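Local atomic coordinates of putative ABC transporter, periplasmic binding protein, amino acid (Neisseria gonorrhoeae, PDB entry 2YJP), a protein that probably serves as the periplasmic solute receptor of an ABC transporter, binding L-cysteine for uptake into the cell. Residues F178-H183 with L188-Q193; N124-P129 with M142-G147. The protein carries 1 engineered substitution. All coordinates share one frame; numbering follows the deposited sequence.

Contact 1 of 2, residues F178-H183 with L188-Q193; sequences FFTKSH and LLKFDQ. With ZN (zinc ion), chain E; ZN (zinc ion), chain G.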
ATOM      1  N   PHE A 178     -11.294   3.243  -8.871  1.00 18.00           N
ATOM      2  CA  PHE A 178     -11.107   3.843 -10.170  1.00 19.43           C
ATOM      3  C   PHE A 178     -12.000   3.266 -11.296  1.00 19.61           C
ATOM      4  O   PHE A 178     -12.692   4.012 -11.986  1.00 19.92           O
ATOM      5  CB  PHE A 178      -9.648   3.735 -10.582  1.00 18.09           C
ATOM      6  CG  PHE A 178      -9.350   4.351 -11.925  1.00 19.73           C
ATOM      7  CD1 PHE A 178      -9.315   5.737 -12.073  1.00 20.49           C
ATOM      8  CD2 PHE A 178      -9.088   3.553 -13.029  1.00 18.62           C
ATOM      9  CE1 PHE A 178      -9.019   6.349 -13.329  1.00 22.04           C
ATOM     10  CE2 PHE A 178      -8.774   4.147 -14.288  1.00 19.72           C
ATOM     11  CZ  PHE A 178      -8.763   5.564 -14.425  1.00 19.50           C
ATOM     12  N   PHE A 179     -11.967   1.943 -11.463  1.00 19.13           N
ATOM     13  CA  PHE A 179     -12.749   1.248 -12.499  1.00 19.32           C
ATOM     14  C   PHE A 179     -14.248   1.305 -12.226  1.00 20.74           C
ATOM     15  O   PHE A 179     -15.010   1.566 -13.123  1.00 22.59           O
ATOM     16  CB  PHE A 179     -12.232  -0.194 -12.651  1.00 17.59           C
ATOM     17  CG  PHE A 179     -11.048  -0.266 -13.543  1.00 17.14           C
ATOM     18  CD1 PHE A 179     -11.208  -0.283 -14.925  1.00 17.83           C
ATOM     19  CD2 PHE A 179      -9.775  -0.196 -13.030  1.00 13.69           C
ATOM     20  CE1 PHE A 179     -10.114  -0.285 -15.756  1.00 18.88           C
ATOM     21  CE2 PHE A 179      -8.683  -0.199 -13.842  1.00 13.93           C
ATOM     22  CZ  PHE A 179      -8.831  -0.257 -15.198  1.00 16.53           C
ATOM     23  N   THR A 180     -14.660   1.102 -10.981  1.00 21.08           N
ATOM     24  CA  THR A 180     -16.021   1.311 -10.581  1.00 22.87           C
ATOM     25  C   THR A 180     -16.552   2.726 -10.957  1.00 25.20           C
ATOM     26  O   THR A 180     -17.666   2.866 -11.466  1.00 26.81           O
ATOM     27  CB  THR A 180     -16.158   1.097  -9.058  1.00 22.88           C
ATOM     28  OG1 THR A 180     -15.791  -0.239  -8.758  1.00 20.46           O
ATOM     29  CG2 THR A 180     -17.553   1.340  -8.601  1.00 22.15           C
ATOM     30  N   LYS A 181     -15.763   3.764 -10.695  1.00 24.92           N
ATOM     31  CA  LYS A 181     -16.215   5.119 -10.921  1.00 26.56           C
ATOM     32  C   LYS A 181     -16.023   5.561 -12.392  1.00 27.09           C
ATOM     33  O   LYS A 181     -16.948   6.125 -13.029  1.00 27.74           O
ATOM     34  CB  LYS A 181     -15.471   6.057  -9.965  1.00 27.01           C
ATOM     35  CG  LYS A 181     -16.162   7.382  -9.720  1.00 31.68           C
ATOM     36  CD  LYS A 181     -15.461   8.551 -10.418  1.00 36.18           C
ATOM     37  CE  LYS A 181     -16.391   9.818 -10.447  1.00 40.01           C
ATOM     38  N   SER A 182     -14.858   5.272 -12.950  1.00 25.34           N
ATOM     39  CA  SER A 182     -14.528   5.835 -14.241  1.00 25.35           C
ATOM     40  C   SER A 182     -14.807   4.910 -15.449  1.00 25.01           C
ATOM     41  O   SER A 182     -14.922   5.384 -16.573  1.00 26.10           O
ATOM     42  CB  SER A 182     -13.063   6.261 -14.191  1.00 25.06           C
ATOM     43  OG  SER A 182     -12.962   7.400 -13.335  1.00 26.17           O
ATOM     44  N   HIS A 183     -14.902   3.600 -15.213  1.00 22.98           N
ATOM     45  CA  HIS A 183     -15.118   2.634 -16.273  1.00 23.34           C
ATOM     46  C   HIS A 183     -16.220   1.586 -15.929  1.00 24.16           C
ATOM     47  O   HIS A 183     -15.955   0.380 -15.933  1.00 23.55           O
ATOM     48  CB  HIS A 183     -13.799   1.949 -16.650  1.00 20.04           C
ATOM     49  CG  HIS A 183     -12.756   2.888 -17.143  1.00 21.83           C
ATOM     50  ND1 HIS A 183     -12.714   3.341 -18.447  1.00 27.47           N
ATOM     51  CD2 HIS A 183     -11.698   3.470 -16.515  1.00 24.46           C
ATOM     52  CE1 HIS A 183     -11.694   4.170 -18.600  1.00 22.80           C
ATOM     53  NE2 HIS A 183     -11.054   4.260 -17.447  1.00 22.47           N
ATOM     54  N   LEU A 188     -15.813  -6.299 -13.285  1.00 24.69           N
ATOM     55  CA  LEU A 188     -14.810  -6.555 -12.245  1.00 23.20           C
ATOM     56  C   LEU A 188     -15.081  -7.834 -11.457  1.00 23.84           C
ATOM     57  O   LEU A 188     -16.217  -8.116 -11.035  1.00 24.62           O
ATOM     58  CB  LEU A 188     -14.785  -5.404 -11.221  1.00 22.02           C
ATOM     59  CG  LEU A 188     -14.478  -4.007 -11.770  1.00 21.48           C
ATOM     60  CD1 LEU A 188     -14.635  -2.976 -10.638  1.00 17.60           C
ATOM     61  CD2 LEU A 188     -13.070  -3.967 -12.511  1.00 17.52           C
ATOM     62  N   LEU A 189     -14.015  -8.569 -11.219  1.00 22.72           N
ATOM     63  CA  LEU A 189     -14.030  -9.671 -10.272  1.00 22.86           C
ATOM     64  C   LEU A 189     -13.069  -9.324  -9.130  1.00 21.21           C
ATOM     65  O   LEU A 189     -11.889  -9.115  -9.332  1.00 20.32           O
ATOM     66  CB  LEU A 189     -13.600 -10.966 -10.948  1.00 22.63           C
ATOM     67  CG  LEU A 189     -13.630 -12.235 -10.095  1.00 24.96           C
ATOM     68  CD1 LEU A 189     -14.992 -12.597  -9.733  1.00 23.66           C
ATOM     69  CD2 LEU A 189     -13.255 -13.409 -10.878  1.00 24.24           C
ATOM     70  N   LYS A 190     -13.605  -9.277  -7.917  1.00 22.18           N
ATOM     71  CA  LYS A 190     -12.878  -8.743  -6.764  1.00 21.21           C
ATOM     72  C   LYS A 190     -12.545  -9.859  -5.739  1.00 22.13           C
ATOM     73  O   LYS A 190     -13.334 -10.754  -5.502  1.00 23.23           O
ATOM     74  CB  LYS A 190     -13.687  -7.623  -6.111  1.00 20.72           C
ATOM     75  CG  LYS A 190     -14.394  -6.727  -7.085  1.00 20.79           C
ATOM     76  CD  LYS A 190     -14.933  -5.463  -6.424  1.00 20.46           C
ATOM     77  CE  LYS A 190     -15.813  -4.686  -7.419  1.00 21.07           C
ATOM     78  NZ  LYS A 190     -16.293  -3.348  -6.938  1.00 23.22           N
ATOM     79  N   PHE A 191     -11.347  -9.802  -5.157  1.00 20.98           N
ATOM     80  CA  PHE A 191     -10.956 -10.757  -4.131  1.00 20.95           C
ATOM     81  C   PHE A 191     -10.449  -9.949  -2.952  1.00 20.25           C
ATOM     82  O   PHE A 191      -9.818  -8.899  -3.160  1.00 18.66           O
ATOM     83  CB  PHE A 191      -9.826 -11.632  -4.677  1.00 20.95           C
ATOM     84  CG  PHE A 191     -10.267 -12.579  -5.759  1.00 22.00           C
ATOM     85  CD1 PHE A 191     -10.791 -13.848  -5.438  1.00 24.48           C
ATOM     86  CD2 PHE A 191     -10.199 -12.194  -7.084  1.00 23.67           C
ATOM     87  CE1 PHE A 191     -11.233 -14.712  -6.452  1.00 27.88           C
ATOM     88  CE2 PHE A 191     -10.649 -13.046  -8.108  1.00 24.65           C
ATOM     89  CZ  PHE A 191     -11.144 -14.288  -7.802  1.00 25.22           C
ATOM     90  N   ASP A 192     -10.717 -10.399  -1.736  1.00 19.64           N
ATOM     91  CA  ASP A 192     -10.267  -9.707  -0.480  1.00 19.20           C
ATOM     92  C   ASP A 192      -8.741  -9.497  -0.378  1.00 18.91           C
ATOM     93  O   ASP A 192      -8.291  -8.443   0.018  1.00 18.73           O
ATOM     94  CB  ASP A 192     -10.739 -10.483   0.751  1.00 18.97           C
ATOM     95  CG  ASP A 192     -12.263 -10.357   1.002  1.00 22.67           C
ATOM     96  OD1 ASP A 192     -12.907  -9.708   0.183  1.00 24.81           O
ATOM     97  OD2 ASP A 192     -12.834 -10.861   2.034  1.00 21.41           O
ATOM     98  N   GLN A 193      -7.957 -10.507  -0.771  1.00 18.54           N
ATOM     99  CA  GLN A 193      -6.541 -10.571  -0.547  1.00 18.65           C
ATOM    100  C   GLN A 193      -5.726 -10.462  -1.840  1.00 18.20           C
ATOM    101  O   GLN A 193      -6.204 -10.950  -2.909  1.00 19.00           O
ATOM    102  CB  GLN A 193      -6.233 -11.929   0.068  1.00 18.72           C
ATOM    103  CG  GLN A 193      -7.017 -12.198   1.302  1.00 23.14           C
ATOM    104  CD  GLN A 193      -6.556 -13.514   1.995  1.00 31.96           C
ATOM    105  OE1 GLN A 193      -5.362 -13.729   2.190  1.00 33.09           O
ATOM    106  NE2 GLN A 193      -7.506 -14.380   2.350  1.00 33.27           N
TER
HETATM  107 ZN    ZN E1270     -14.196   3.370 -19.894  1.00 22.53          ZN
HETATM  108 ZN    ZN G1272     -11.696 -10.943   3.673  1.00 29.74          ZN
HETATM  109  O   HOH W   1     -17.673  -2.253  -8.749  1.00 24.19           O
HETATM  110  O   HOH W   2     -15.289   4.631 -19.174  1.00 25.37           O
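Phe-179 and Leu-188 have CA atoms 8.1 Å apart where helix 178-182 and strand 188-191 run roughly antiparallel, at 149° between their directions, with axes 10.8 Å apart at closest. They belong to the beta-alpha-beta unit of strand 166-170, helix 174-182 and strand 187-191. Beyond the contact, His-183 ND1 binds one zinc ion with Glu-185, and Asp-192 OD2 binds another with Glu-105.

Leu-188 carries most of the contact. Its CB points at the helix and its two methyls divide the work. CD2 lies 3.9 Å from CB of Phe-179. CD1 reaches the hydroxyl side of Thr-180, 3.5 Å from OG1, and the two side chains cross at about a right angle. CG of Phe-179 lies beside its own backbone N (chi1 -83°), which carries the ring away from the strand toward Leu-167 and Met-159. The face of this ring is met by the edge of Phe-178.

Lys-190 sits two residues further along the same side of the strand. Its chain is extended beyond CG and brings NZ to 3.6 Å from Thr-180 OG1. A water bridges them, donating to OG1 at 2.8 Å and accepting from NZ. Asp-176, one helical turn before Thr-180, is the stronger partner of both: NZ forms a salt bridge with its carboxylate, and OG1 is hydrogen-bonded to its carbonyl. The contact thus pairs a small apolar touch at Leu-188 with an exposed polar edge, where Asp-176 ties the lysine to the helix and the water adds a bridge.

Contact 2 of 2, residues N124-P129 with M142-G147; sequences NFTQTP and MKVALG. With CYS (cysteine), chain D.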
ATOM      1  N   ASN A 124       0.209   0.440   3.104  1.00 18.58           N
ATOM      2  CA  ASN A 124       0.438   1.126   1.817  1.00 18.39           C
ATOM      3  C   ASN A 124      -0.781   1.894   1.258  1.00 17.89           C
ATOM      4  O   ASN A 124      -1.265   1.602   0.146  1.00 18.54           O
ATOM      5  CB  ASN A 124       1.010   0.103   0.791  1.00 18.45           C
ATOM      6  CG  ASN A 124       1.955   0.744  -0.205  1.00 21.55           C
ATOM      7  OD1 ASN A 124       1.777   0.627  -1.432  1.00 22.43           O
ATOM      8  ND2 ASN A 124       2.992   1.433   0.319  1.00 20.61           N
ATOM      9  N   PHE A 125      -1.163   2.958   1.961  1.00 16.94           N
ATOM     10  CA  PHE A 125      -2.497   3.519   1.914  1.00 17.21           C
ATOM     11  C   PHE A 125      -2.594   4.818   1.117  1.00 17.67           C
ATOM     12  O   PHE A 125      -2.059   5.884   1.528  1.00 19.00           O
ATOM     13  CB  PHE A 125      -2.971   3.750   3.363  1.00 17.42           C
ATOM     14  CG  PHE A 125      -4.458   3.833   3.537  1.00 16.83           C
ATOM     15  CD1 PHE A 125      -5.338   3.305   2.608  1.00 16.55           C
ATOM     16  CD2 PHE A 125      -4.981   4.434   4.692  1.00 17.02           C
ATOM     17  CE1 PHE A 125      -6.726   3.391   2.832  1.00 16.95           C
ATOM     18  CE2 PHE A 125      -6.332   4.519   4.920  1.00 17.27           C
ATOM     19  CZ  PHE A 125      -7.202   3.992   4.013  1.00 17.85           C
ATOM     20  N   THR A 126      -3.247   4.752  -0.040  1.00 16.98           N
ATOM     21  CA  THR A 126      -3.287   5.908  -0.899  1.00 17.24           C
ATOM     22  C   THR A 126      -4.282   6.901  -0.302  1.00 18.08           C
ATOM     23  O   THR A 126      -5.408   6.544   0.047  1.00 17.64           O
ATOM     24  CB  THR A 126      -3.733   5.541  -2.317  1.00 18.08           C
ATOM     25  OG1 THR A 126      -2.811   4.587  -2.893  1.00 19.43           O
ATOM     26  CG2 THR A 126      -3.814   6.826  -3.215  1.00 17.25           C
ATOM     27  N   GLN A 127      -3.845   8.140  -0.192  1.00 19.54           N
ATOM     28  CA  GLN A 127      -4.697   9.250   0.213  1.00 21.70           C
ATOM     29  C   GLN A 127      -5.604   9.676  -0.923  1.00 21.62           C
ATOM     30  O   GLN A 127      -5.133   9.897  -2.047  1.00 21.65           O
ATOM     31  CB  GLN A 127      -3.807  10.412   0.621  1.00 22.83           C
ATOM     32  CG  GLN A 127      -4.590  11.689   0.877  1.00 29.85           C
ATOM     33  CD  GLN A 127      -3.755  12.810   1.485  1.00 36.35           C
ATOM     34  OE1 GLN A 127      -2.527  12.830   1.377  1.00 37.17           O
ATOM     35  NE2 GLN A 127      -4.442  13.766   2.126  1.00 42.26           N
ATOM     36  N   THR A 128      -6.905   9.719  -0.638  1.00 22.00           N
ATOM     37  CA  THR A 128      -7.915  10.249  -1.557  1.00 23.73           C
ATOM     38  C   THR A 128      -8.857  11.175  -0.786  1.00 25.53           C
ATOM     39  O   THR A 128      -8.996  11.039   0.419  1.00 24.97           O
ATOM     40  CB  THR A 128      -8.755   9.124  -2.265  1.00 24.10           C
ATOM     41  OG1 THR A 128      -9.719   8.547  -1.355  1.00 24.70           O
ATOM     42  CG2 THR A 128      -7.836   8.028  -2.839  1.00 22.01           C
ATOM     43  N   PRO A 129      -9.524  12.108  -1.494  1.00 27.45           N
ATOM     44  CA  PRO A 129     -10.503  12.951  -0.810  1.00 28.67           C
ATOM     45  C   PRO A 129     -11.608  12.137  -0.128  1.00 29.48           C
ATOM     46  O   PRO A 129     -12.007  12.508   0.996  1.00 29.27           O
ATOM     47  CB  PRO A 129     -11.089  13.807  -1.941  1.00 30.65           C
ATOM     48  CG  PRO A 129     -10.016  13.776  -3.047  1.00 30.01           C
ATOM     49  CD  PRO A 129      -9.420  12.402  -2.939  1.00 27.32           C
ATOM     50  N   MET A 142       5.238   8.251   0.166  1.00 22.28           N
ATOM     51  CA  MET A 142       5.476   7.825  -1.218  1.00 22.99           C
ATOM     52  C   MET A 142       4.351   8.214  -2.182  1.00 23.38           C
ATOM     53  O   MET A 142       3.318   8.740  -1.759  1.00 22.54           O
ATOM     54  CB  MET A 142       5.834   6.343  -1.302  1.00 22.41           C
ATOM     55  CG  MET A 142       4.699   5.373  -1.380  1.00 23.22           C
ATOM     56  SD  MET A 142       5.266   3.649  -1.592  1.00 24.45           S
ATOM     57  CE  MET A 142       4.879   3.378  -3.312  1.00 23.13           C
ATOM     58  N   LYS A 143       4.588   8.001  -3.468  1.00 23.74           N
ATOM     59  CA  LYS A 143       3.587   8.259  -4.508  1.00 24.85           C
ATOM     60  C   LYS A 143       3.473   7.040  -5.412  1.00 24.10           C
ATOM     61  O   LYS A 143       4.428   6.288  -5.519  1.00 23.91           O
ATOM     62  CB  LYS A 143       3.909   9.494  -5.369  1.00 25.92           C
ATOM     63  CG  LYS A 143       5.250  10.024  -5.231  1.00 28.75           C
ATOM     64  CD  LYS A 143       5.636  10.942  -6.342  1.00 32.87           C
ATOM     65  CE  LYS A 143       6.784  11.851  -5.885  1.00 34.86           C
ATOM     66  NZ  LYS A 143       7.804  11.992  -6.896  1.00 37.59           N
ATOM     67  N   VAL A 144       2.318   6.883  -6.055  1.00 23.23           N
ATOM     68  CA  VAL A 144       2.076   5.783  -6.911  1.00 22.68           C
ATOM     69  C   VAL A 144       0.900   6.069  -7.869  1.00 23.12           C
ATOM     70  O   VAL A 144      -0.031   6.797  -7.567  1.00 23.35           O
ATOM     71  CB  VAL A 144       1.905   4.445  -6.038  1.00 23.36           C
ATOM     72  CG1 VAL A 144       0.587   4.176  -5.650  1.00 19.77           C
ATOM     73  CG2 VAL A 144       2.188   3.299  -6.832  1.00 24.32           C
ATOM     74  N   ALA A 145       0.978   5.484  -9.049  1.00 19.50           N
ATOM     75  CA  ALA A 145      -0.066   5.547 -10.050  1.00 19.02           C
ATOM     76  C   ALA A 145      -0.573   4.109 -10.209  1.00 17.97           C
ATOM     77  O   ALA A 145       0.124   3.164  -9.809  1.00 18.39           O
ATOM     78  CB  ALA A 145       0.514   6.055 -11.364  1.00 18.48           C
ATOM     79  N   LEU A 146      -1.758   3.946 -10.777  1.00 16.35           N
ATOM     80  CA  LEU A 146      -2.261   2.654 -11.139  1.00 15.47           C
ATOM     81  C   LEU A 146      -1.723   2.172 -12.481  1.00 15.76           C
ATOM     82  O   LEU A 146      -1.370   2.962 -13.386  1.00 15.90           O
ATOM     83  CB  LEU A 146      -3.802   2.663 -11.158  1.00 15.21           C
ATOM     84  CG  LEU A 146      -4.500   3.088  -9.826  1.00 16.25           C
ATOM     85  CD1 LEU A 146      -6.017   3.246 -10.018  1.00 13.49           C
ATOM     86  CD2 LEU A 146      -4.089   2.115  -8.684  1.00 13.78           C
ATOM     87  N   GLY A 147      -1.696   0.851 -12.636  1.00 15.09           N
ATOM     88  CA  GLY A 147      -1.319   0.238 -13.901  1.00 14.57           C
ATOM     89  C   GLY A 147      -2.138  -1.003 -14.106  1.00 14.15           C
ATOM     90  O   GLY A 147      -2.948  -1.360 -13.286  1.00 14.45           O
TER
HETATM   91  N   CYS D 350      -2.248   1.930  -2.269  1.00 13.94           N
HETATM   92  CA  CYS D 350      -3.520   1.465  -2.869  1.00 16.00           C
HETATM   93  C   CYS D 350      -4.684   1.772  -1.924  1.00 15.80           C
HETATM   94  O   CYS D 350      -4.456   2.401  -0.846  1.00 14.71           O
HETATM   95  CB  CYS D 350      -3.504  -0.033  -3.142  1.00 17.11           C
HETATM   96  SG  CYS D 350      -3.156  -1.058  -1.703  1.00 19.99           S
HETATM   97  OXT CYS D 350      -5.819   1.413  -2.249  1.00 15.48           O
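The cysteine-binding pocket supplies one side of this contact: Asn-124, Phe-125 and Thr-126 form a loop that holds the amino and carboxylate groups of the ligand. The other side is strand 142-151.

The ligand amino group donates to the carbonyl O of Asn-124 at 2.6 Å and to Thr-126 OG1 at 2.8 Å. Thr-126 N in turn donates to the ligand carboxylate O, also at 2.8 Å, and this bond is almost straight (177°). With chi1 at -60°, OG1 of Thr-126 stays beside its own backbone N, and one residue can hold both the amino and the carboxylate group. The same ligand O lies at the edge of the Phe-125 ring, near its plane. Arg-109, Arg-131, Thr-174 and Asp-212 add further hydrogen bonds to the ligand.

The strand meets the loop at two places. CG of Met-142 sits between its backbone N and carbonyl carbon (chi1 86°), and the extended next torsion places SD 3.7 Å from Asn-124 ND2. The two side chains cross at about a right angle. The amide is already held at both ends, OD1 by Lys-65 and ND2 by Asp-81, and this fixes its rotation. The sulfur is a packing neighbour. Further along, Val-144 directs CG1 at Thr-126 OG1, 4.4 Å away, which is a loose touch.

All four touching residues are buried. Strand 237-244 runs between loop and strand: its backbone bonds to Phe-125 and Gln-127, and also to Met-142 and Val-144. This fits the sparse side-chain contact. Its Ile-239 touches Asn-124, Thr-126 and Met-142. Helix 213-222 packs on Val-144, while Thr-174 of helix 174-182 meets Thr-126.

The centres of contacts 1 and 2 lie 15 Å apart, and the contacts follow each other in series along the chain. They touch directly where Phe-178 CB meets Leu-146 CD1 at 3.7 Å. Both reach the same mixed sheet. Contact 2 holds part of the cysteine site itself. Contact 1 is further out, with the Phe-179 side chain about 12 Å from the ligand. Helix 174-182 connects the two regions: its start carries Thr-174, whose N binds the cysteine and whose side chain touches Thr-126 and Leu-146, and its end packs on Leu-188. The zinc ions at His-183 and Asp-192 are bound by residues of contact 1's segments that take no part in the packing.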